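Local coordinates for class II aldolase/adducin domain protein (Pseudomonas syringae pv. phaseolicola 1448A, PDB 3OCR) that is of unproven function but belongs to the class II aldolase/adducin family, whose members include metal-dependent aldolases and actin-binding adducins, at residues A259-R262 with E263-S267. Residues are numbered along the deposited sequence; the frame is centred on the assembly and turned at random.
Sequences ALIR and ELERS
Ile261 and Glu265 lie one helical turn apart, and their side chains meet at an angle: the CG2 branch of Ile261 comes within 3.8 Å of Glu265 OE2. That branch stands anti to the backbone N, with CG1 at chi1 -66°, which carries CG2 forward along the helix. The Glu265 chain bends at chi2, and the carboxylate takes a hydrogen bond from Tyr271 through the same OE2, so the Ile261 methyl packs beside an oxygen already engaged elsewhere. The preceding i to i+4 backbone bonds are regular: Glu263 N donates to Ala259 O at 2.9 Å, and Leu264 N to Leu260 O at 2.8 Å with a nearly straight N-H...O angle of 169°. Glu265 N likewise bonds to Ile261 O, an acceptor less surely placed. The bond from Arg266 N to Arg262 O is weak and bent, at 3.4 Å and 140°.

On another side, Arg262 folds its guanidinium back over its own helix, Ala259 CA lying 3.5 Å above one face and off toward the rim. The Arg266 guanidinium carries Glu263 CA over its centre. Arg262 NE and Arg266 NH2 remain 5.3 Å apart; Glu80 of the second subunit forms a salt bridge with Arg262 and a long, weak ion pair with Arg266, which probably offsets their like charges. Glu263 extends to a salt bridge with Lys48, while Leu260 and Leu264 pack on helix 29-47. The i to i+4 pattern is that of the last turns of an alpha-helix, here the C-terminal helix 251-265, set between its own domain and a neighbouring subunit.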
loop_
_atom_site.group_PDB
_atom_site.type_symbol
_atom_site.label_atom_id
_atom_site.label_comp_id
_atom_site.label_asym_id
_atom_site.label_seq_id
_atom_site.Cartn_x
_atom_site.Cartn_y
_atom_site.Cartn_z
ATOM N N ALA A 259 -21.089 9.700 8.057
ATOM C CA ALA A 259 -20.410 8.397 8.075
ATOM C C ALA A 259 -18.917 8.579 8.346
ATOM O O ALA A 259 -18.340 7.847 9.136
ATOM C CB ALA A 259 -20.636 7.619 6.765
ATOM N N LEU A 260 -18.294 9.552 7.696
ATOM C CA LEU A 260 -16.902 9.903 8.015
ATOM C C LEU A 260 -16.735 10.173 9.514
ATOM O O LEU A 260 -15.791 9.683 10.126
ATOM C CB LEU A 260 -16.429 11.101 7.198
ATOM C CG LEU A 260 -16.200 10.799 5.709
ATOM C CD1 LEU A 260 -15.705 12.035 4.973
ATOM C CD2 LEU A 260 -15.222 9.643 5.474
ATOM N N ILE A 261 -17.654 10.946 10.088
ATOM C CA ILE A 261 -17.651 11.251 11.548
ATOM C C ILE A 261 -17.784 10.008 12.422
ATOM O O ILE A 261 -17.023 9.850 13.375
ATOM C CB ILE A 261 -18.736 12.291 11.934
ATOM C CG1 ILE A 261 -18.428 13.659 11.312
ATOM C CG2 ILE A 261 -18.914 12.413 13.482
ATOM C CD1 ILE A 261 -17.085 14.244 11.702
ATOM N N ARG A 262 -18.756 9.146 12.127
ATOM C CA ARG A 262 -18.903 7.881 12.857
ATOM C C ARG A 262 -17.605 7.063 12.782
ATOM O O ARG A 262 -17.186 6.498 13.778
ATOM C CB ARG A 262 -20.102 7.032 12.364
ATOM C CG ARG A 262 -21.487 7.645 12.577
ATOM C CD ARG A 262 -22.645 6.611 12.411
ATOM N NE ARG A 262 -22.587 5.917 11.127
ATOM C CZ ARG A 262 -23.027 6.400 9.957
ATOM N NH1 ARG A 262 -23.632 7.587 9.868
ATOM N NH2 ARG A 262 -22.877 5.669 8.857
ATOM N N GLU A 263 -16.982 7.003 11.599
ATOM C CA GLU A 263 -15.721 6.276 11.428
ATOM C C GLU A 263 -14.597 6.897 12.243
ATOM O O GLU A 263 -13.862 6.191 12.945
ATOM C CB GLU A 263 -15.295 6.240 9.957
ATOM C CG GLU A 263 -14.193 5.213 9.696
ATOM C CD GLU A 263 -13.637 5.285 8.287
ATOM O OE1 GLU A 263 -14.352 5.760 7.370
ATOM O OE2 GLU A 263 -12.475 4.866 8.104
ATOM N N LEU A 264 -14.464 8.221 12.136
ATOM C CA LEU A 264 -13.502 8.969 12.932
ATOM C C LEU A 264 -13.651 8.696 14.441
ATOM O O LEU A 264 -12.676 8.360 15.090
ATOM C CB LEU A 264 -13.588 10.477 12.625
ATOM C CG LEU A 264 -12.661 11.412 13.427
ATOM C CD1 LEU A 264 -11.187 11.030 13.273
ATOM C CD2 LEU A 264 -12.876 12.850 13.049
ATOM N N GLU A 265 -14.869 8.815 14.967
ATOM C CA GLU A 265 -15.161 8.653 16.405
ATOM C C GLU A 265 -14.742 7.285 16.951
ATOM O O GLU A 265 -14.534 7.116 18.164
ATOM C CB GLU A 265 -16.662 8.833 16.649
ATOM C CG GLU A 265 -17.232 10.148 16.132
ATOM C CD GLU A 265 -17.646 11.090 17.233
ATOM O OE1 GLU A 265 -18.093 10.596 18.283
ATOM O OE2 GLU A 265 -17.532 12.323 17.054
ATOM N N ARG A 266 -14.658 6.313 16.041
ATOM C CA ARG A 266 -14.116 4.986 16.299
ATOM C C ARG A 266 -12.682 5.054 16.835
ATOM O O ARG A 266 -12.246 4.145 17.531
ATOM C CB ARG A 266 -14.150 4.180 15.001
ATOM C CG ARG A 266 -14.522 2.730 15.148
ATOM C CD ARG A 266 -15.050 2.174 13.830
ATOM N NE ARG A 266 -16.388 2.687 13.541
ATOM C CZ ARG A 266 -16.992 2.617 12.360
ATOM N NH1 ARG A 266 -16.379 2.057 11.321
ATOM N NH2 ARG A 266 -18.212 3.121 12.216
ATOM N N SER A 267 -11.960 6.132 16.513
ATOM C CA SER A 267 -10.603 6.369 17.050
ATOM C C SER A 267 -10.588 7.251 18.306
ATOM O O SER A 267 -9.520 7.656 18.763
ATOM C CB SER A 267 -9.694 7.017 15.993
ATOM O OG SER A 267 -9.949 6.521 14.690
#